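Local coordinates for Puf (Pumilio/fbf) domain-containing protein 7, confirmed by transcript evidence (Caenorhabditis elegans, PDB 3V71), which binds a consensus sequence in the 3' untranslated regions of mRNAs and modulates their expression and stability, acting in oocyte formation and early embryonic divisions, at residues D172-V177 and T215-N220; D192-N197 and K204-L209. All blocks are in the same frame, centred on the assembly; numbering follows the deposited sequence.

Contact 1. Residues D172-V177 and T215-N220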
loop_
_atom_site.group_PDB
_atom_site.type_symbol
_atom_site.label_atom_id
_atom_site.label_comp_id
_atom_site.label_asym_id
_atom_site.label_seq_id
_atom_site.Cartn_x
_atom_site.Cartn_y
_atom_site.Cartn_z
ATOM N N ASP A 172 13.268 -3.107 13.463
ATOM C CA ASP A 172 13.077 -3.370 12.040
ATOM C C ASP A 172 11.678 -3.918 11.782
ATOM O O ASP A 172 11.465 -4.725 10.872
ATOM C CB ASP A 172 14.144 -4.331 11.506
ATOM C CG ASP A 172 14.023 -5.736 12.087
ATOM O OD1 ASP A 172 12.888 -6.165 12.400
ATOM O OD2 ASP A 172 15.068 -6.416 12.220
ATOM N N SER A 173 10.731 -3.486 12.605
ATOM C CA SER A 173 9.341 -3.834 12.399
ATOM C C SER A 173 9.027 -3.521 10.949
ATOM O O SER A 173 8.368 -4.293 10.253
ATOM C CB SER A 173 8.447 -2.998 13.310
ATOM O OG SER A 173 8.967 -2.935 14.626
ATOM N N LEU A 174 9.534 -2.382 10.498
ATOM C CA LEU A 174 9.311 -1.916 9.142
ATOM C C LEU A 174 9.745 -2.941 8.097
ATOM O O LEU A 174 8.964 -3.281 7.218
ATOM C CB LEU A 174 10.025 -0.584 8.926
ATOM C CG LEU A 174 9.635 0.168 7.656
ATOM C CD1 LEU A 174 8.270 -0.283 7.175
ATOM C CD2 LEU A 174 9.651 1.670 7.905
ATOM N N MET A 175 10.979 -3.430 8.194
ATOM C CA MET A 175 11.470 -4.474 7.290
ATOM C C MET A 175 10.474 -5.614 7.176
ATOM O O MET A 175 10.048 -5.989 6.082
ATOM C CB MET A 175 12.790 -5.048 7.801
ATOM C CG MET A 175 13.968 -4.096 7.759
ATOM S SD MET A 175 14.347 -3.566 6.084
ATOM C CE MET A 175 13.504 -1.980 6.062
ATOM N N ALA A 176 10.128 -6.175 8.328
ATOM C CA ALA A 176 9.145 -7.242 8.414
ATOM C C ALA A 176 7.881 -6.886 7.647
ATOM O O ALA A 176 7.401 -7.672 6.836
ATOM C CB ALA A 176 8.813 -7.530 9.868
ATOM N N VAL A 177 7.339 -5.698 7.904
ATOM C CA VAL A 177 6.062 -5.312 7.305
ATOM C C VAL A 177 6.106 -5.124 5.785
ATOM O O VAL A 177 5.319 -5.746 5.068
ATOM C CB VAL A 177 5.443 -4.071 7.988
ATOM C CG1 VAL A 177 4.228 -3.593 7.219
ATOM C CG2 VAL A 177 5.059 -4.396 9.415
ATOM N N THR A 215 13.606 6.989 6.662
ATOM C CA THR A 215 14.994 6.697 6.988
ATOM C C THR A 215 15.275 5.197 6.967
ATOM O O THR A 215 16.252 4.762 6.371
ATOM C CB THR A 215 15.375 7.287 8.357
ATOM O OG1 THR A 215 15.074 8.686 8.362
ATOM C CG2 THR A 215 16.857 7.082 8.646
ATOM N N CYS A 216 14.418 4.415 7.620
ATOM C CA CYS A 216 14.532 2.956 7.604
ATOM C C CYS A 216 14.525 2.470 6.168
ATOM O O CYS A 216 15.315 1.608 5.784
ATOM C CB CYS A 216 13.363 2.304 8.352
ATOM S SG CYS A 216 13.056 2.931 10.031
ATOM N N ILE A 217 13.619 3.040 5.382
ATOM C CA ILE A 217 13.425 2.643 3.995
ATOM C C ILE A 217 14.670 2.869 3.150
ATOM O O ILE A 217 15.092 1.986 2.398
ATOM C CB ILE A 217 12.240 3.410 3.373
ATOM C CG1 ILE A 217 10.911 2.797 3.823
ATOM C CG2 ILE A 217 12.321 3.394 1.866
ATOM C CD1 ILE A 217 9.705 3.539 3.305
ATOM N N VAL A 218 15.245 4.062 3.273
ATOM C CA VAL A 218 16.444 4.429 2.534
ATOM C C VAL A 218 17.630 3.558 2.943
ATOM O O VAL A 218 18.413 3.117 2.106
ATOM C CB VAL A 218 16.800 5.907 2.763
ATOM C CG1 VAL A 218 18.264 6.156 2.441
ATOM C CG2 VAL A 218 15.913 6.801 1.935
ATOM N N ARG A 219 17.749 3.306 4.239
ATOM C CA ARG A 219 18.883 2.574 4.773
ATOM C C ARG A 219 18.793 1.078 4.498
ATOM O O ARG A 219 19.651 0.306 4.916
ATOM C CB ARG A 219 19.041 2.862 6.267
ATOM C CG ARG A 219 19.349 4.329 6.545
ATOM C CD ARG A 219 19.616 4.605 8.019
ATOM N NE ARG A 219 20.267 5.902 8.207
ATOM C CZ ARG A 219 20.561 6.434 9.391
ATOM N NH1 ARG A 219 20.256 5.788 10.510
ATOM N NH2 ARG A 219 21.157 7.617 9.456
ATOM N N ASN A 220 17.765 0.671 3.770
ATOM C CA ASN A 220 17.617 -0.727 3.397
ATOM C C ASN A 220 17.212 -0.861 1.948
ATOM O O ASN A 220 16.860 -1.943 1.485
ATOM C CB ASN A 220 16.590 -1.412 4.286
ATOM C CG ASN A 220 17.104 -1.651 5.682
ATOM O OD1 ASN A 220 16.551 -1.144 6.656
ATOM N ND2 ASN A 220 18.169 -2.435 5.789
#
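Leu174 and Met175 reach from the helix that starts at Ser173 to the end of helix 203-218 and the turn after it, Leu174 packing on the helix itself and Met175 chiefly on Asn220 just past it. Leu174 makes the deeper apolar touch: its CD2 lies 3.8 Å from Cys216 CB, and the same methyl reaches 4.4 Å from Ile217 CG1. One leucine branch is therefore shared between two successive residues. The cysteine's closest atom is CB, with the sulfur a little farther off. Met175 serves the outer part of the contact. Its CE stands 4.0 Å from the backbone O of Cys216 and its SD 3.6 Å from Asn220 CB, with the methionine running obliquely past the asparagine side chain.

Torsions explain both approaches. Leu174 has CG opposite the backbone N (chi1 -167°), and its CB already points at the partner helix. The CB of Met175 does not, yet bends at chi2 (-61°) and chi3 (98°) bring the thioether end across to Asn220.

Such helix-on-helix packing between successive units belongs to the Pumilio fold, an all-helical array of repeats; here the predicted fifth repeat, which holds 172-177, meets residues of the predicted sixth. The backbones approach most closely at Leu174 and Cys216, whose CA atoms are 7.3 Å apart.

Behind this first layer, Leu174 also rests on Leu168 of helix 162-169, while Ile217 packs on Ile191 of helix 183-194, so both buried residues are backed by further helices. The start of the first helix is tied down by Ser173 OG, hydrogen-bonded to the carbonyls of Phe167 and Ser170. On the other helix, Thr215 OG1 hydrogen-bonds to His211 O, one turn earlier.

Contact 2. Residues D192-N197 and K204-L209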
loop_
_atom_site.group_PDB
_atom_site.type_symbol
_atom_site.label_atom_id
_atom_site.label_comp_id
_atom_site.label_asym_id
_atom_site.label_seq_id
_atom_site.Cartn_x
_atom_site.Cartn_y
_atom_site.Cartn_z
ATOM N N ASP A 192 1.518 7.561 1.750
ATOM C CA ASP A 192 0.552 8.383 1.043
ATOM C C ASP A 192 -0.126 9.367 2.004
ATOM O O ASP A 192 -0.383 10.522 1.663
ATOM C CB ASP A 192 -0.496 7.485 0.392
ATOM C CG ASP A 192 -1.196 8.158 -0.763
ATOM O OD1 ASP A 192 -1.400 9.389 -0.689
ATOM O OD2 ASP A 192 -1.528 7.462 -1.751
ATOM N N ARG A 193 -0.382 8.890 3.217
ATOM C CA ARG A 193 -1.170 9.598 4.215
ATOM C C ARG A 193 -0.359 10.700 4.892
ATOM O O ARG A 193 -0.859 11.804 5.118
ATOM C CB ARG A 193 -1.671 8.584 5.254
ATOM C CG ARG A 193 -2.858 9.009 6.111
ATOM C CD ARG A 193 -4.138 9.157 5.292
ATOM N NE ARG A 193 -5.325 9.330 6.134
ATOM C CZ ARG A 193 -5.528 10.356 6.959
ATOM N NH1 ARG A 193 -4.617 11.316 7.075
ATOM N NH2 ARG A 193 -6.641 10.420 7.678
ATOM N N LEU A 194 0.895 10.396 5.216
ATOM C CA LEU A 194 1.771 11.349 5.895
ATOM C C LEU A 194 2.243 12.488 4.993
ATOM O O LEU A 194 2.529 13.587 5.465
ATOM C CB LEU A 194 2.991 10.631 6.460
ATOM C CG LEU A 194 2.731 9.696 7.634
ATOM C CD1 LEU A 194 4.016 8.973 8.012
ATOM C CD2 LEU A 194 2.148 10.470 8.819
ATOM N N ALA A 195 2.330 12.213 3.696
ATOM C CA ALA A 195 2.885 13.156 2.737
ATOM C C ALA A 195 1.805 13.876 1.938
ATOM O O ALA A 195 2.090 14.521 0.931
ATOM C CB ALA A 195 3.831 12.430 1.799
ATOM N N GLU A 196 0.561 13.763 2.385
ATOM C CA GLU A 196 -0.565 14.296 1.627
ATOM C C GLU A 196 -0.862 15.715 2.047
ATOM O O GLU A 196 -0.293 16.209 3.015
ATOM C CB GLU A 196 -1.813 13.444 1.853
ATOM C CG GLU A 196 -2.351 13.541 3.268
ATOM C CD GLU A 196 -3.736 12.940 3.410
ATOM O OE1 GLU A 196 -4.222 12.852 4.558
ATOM O OE2 GLU A 196 -4.336 12.562 2.376
ATOM N N ASN A 197 -1.763 16.363 1.317
ATOM C CA ASN A 197 -2.246 17.687 1.688
ATOM C C ASN A 197 -1.145 18.595 2.219
ATOM O O ASN A 197 -1.048 18.817 3.429
ATOM C CB ASN A 197 -3.355 17.578 2.738
ATOM C CG ASN A 197 -4.621 16.947 2.192
ATOM O OD1 ASN A 197 -4.801 16.835 0.978
ATOM N ND2 ASN A 197 -5.511 16.537 3.091
ATOM N N LYS A 204 3.412 19.890 9.130
ATOM C CA LYS A 204 4.707 19.918 9.801
ATOM C C LYS A 204 4.963 18.696 10.683
ATOM O O LYS A 204 6.102 18.255 10.823
ATOM C CB LYS A 204 4.870 21.213 10.616
ATOM C CG LYS A 204 5.135 22.453 9.763
ATOM C CD LYS A 204 6.372 22.245 8.886
ATOM C CE LYS A 204 6.399 23.171 7.676
ATOM N NZ LYS A 204 7.316 22.645 6.617
ATOM N N PHE A 205 3.905 18.152 11.278
ATOM C CA PHE A 205 4.058 17.039 12.206
ATOM C C PHE A 205 4.164 15.726 11.453
ATOM O O PHE A 205 5.012 14.885 11.760
ATOM C CB PHE A 205 2.893 16.981 13.200
ATOM C CG PHE A 205 3.016 15.868 14.208
ATOM C CD1 PHE A 205 4.146 15.768 15.018
ATOM C CD2 PHE A 205 2.011 14.916 14.344
ATOM C CE1 PHE A 205 4.274 14.739 15.948
ATOM C CE2 PHE A 205 2.127 13.883 15.274
ATOM C CZ PHE A 205 3.262 13.796 16.080
ATOM N N ARG A 206 3.288 15.560 10.471
ATOM C CA ARG A 206 3.279 14.375 9.633
ATOM C C ARG A 206 4.642 14.151 8.948
ATOM O O ARG A 206 5.123 13.015 8.833
ATOM C CB ARG A 206 2.161 14.504 8.602
ATOM C CG ARG A 206 0.771 14.363 9.200
ATOM C CD ARG A 206 -0.222 15.301 8.541
ATOM N NE ARG A 206 -0.083 15.327 7.091
ATOM C CZ ARG A 206 -0.556 16.294 6.310
ATOM N NH1 ARG A 206 -1.197 17.325 6.838
ATOM N NH2 ARG A 206 -0.385 16.233 5.000
ATOM N N ILE A 207 5.263 15.245 8.515
ATOM C CA ILE A 207 6.539 15.198 7.808
ATOM C C ILE A 207 7.662 14.661 8.677
ATOM O O ILE A 207 8.587 14.019 8.181
ATOM C CB ILE A 207 6.932 16.587 7.279
ATOM C CG1 ILE A 207 5.988 17.000 6.155
ATOM C CG2 ILE A 207 8.348 16.586 6.768
ATOM C CD1 ILE A 207 5.881 15.974 5.057
ATOM N N GLN A 208 7.595 14.927 9.972
ATOM C CA GLN A 208 8.618 14.426 10.874
ATOM C C GLN A 208 8.426 12.936 11.080
ATOM O O GLN A 208 9.373 12.210 11.390
ATOM C CB GLN A 208 8.573 15.150 12.222
ATOM C CG GLN A 208 9.029 16.603 12.184
ATOM C CD GLN A 208 9.149 17.209 13.577
ATOM O OE1 GLN A 208 10.002 16.803 14.374
ATOM N NE2 GLN A 208 8.285 18.178 13.880
ATOM N N LEU A 209 7.188 12.483 10.909
ATOM C CA LEU A 209 6.861 11.079 11.117
ATOM C C LEU A 209 7.246 10.294 9.882
ATOM O O LEU A 209 7.735 9.170 9.975
ATOM C CB LEU A 209 5.372 10.907 11.431
ATOM C CG LEU A 209 4.916 11.389 12.810
ATOM C CD1 LEU A 209 3.415 11.620 12.840
ATOM C CD2 LEU A 209 5.350 10.424 13.908
#
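Leu194 packs against Arg206 and Leu209 through its two methyl branches. CD2 lies along the aliphatic root of the arginine, 4.0 Å from Arg206 CB, and the two side chains slide past one another in opposite directions. Both methyls, CD1 and CD2, meet Leu209 CB at 4.2 Å, where the leucines cross at about a right angle. With CG anti to the carbonyl carbon (chi1 -70°), the fork is directed to helix 203-218. With an alanine here both branches are lost, which would probably leave a gap beside Leu209 and less to steady the stem of Arg206.

The polar part gathers round the Arg206 guanidinium. Bends at chi2 and chi3 carry it past the end of helix 183-194, where the carbonyl oxygens of Leu194, Glu196 and Asn197 all lie at its edge, near its plane. Arg206 NH2 hydrogen-bonds to Asn197 O at 3.1 Å (N-H...O angle 164°), though NH2 is too close to Glu196 O in the model, so this bond is uncertain. The carbonyl at the helix end and those of the loop after it would be expected to favour a positive charge.

Among the charged groups, Arg193 NH1 forms a salt bridge with Glu196 OE1 at 3.0 Å. The same carboxylate stands nearly perpendicular to the Arg206 guanidinium, the planes 85° apart, and may partly offset the positive charge of both arginines.

The contact closes the connection between consecutive helices 183-194 and 203-218 of an all-helical repeat protein. Leu194 and Leu209 both touch Val158, Leu209 continues onto Val165 of helix 162-169, and Arg206 meets Leu200 in the intervening loop.

Helix 203-218 is common to both contacts: contact 2 uses its early part, contact 1 its end and the residues just after, and their centres are 18 Å apart. They do not touch, the nearest atoms being about 7 Å from each other. In sequence, contact 2 is nested inside the loop that contact 1 closes. Helix 183-194 connects them, since its Ile191 packs on Ile217 of contact 1 while its end supplies Leu194 to contact 2. Neither touches the bound RNA: the nearest atoms lie about 9 Å away for contact 1 and about 11 Å for contact 2, so neither contact takes a direct part in holding the RNA.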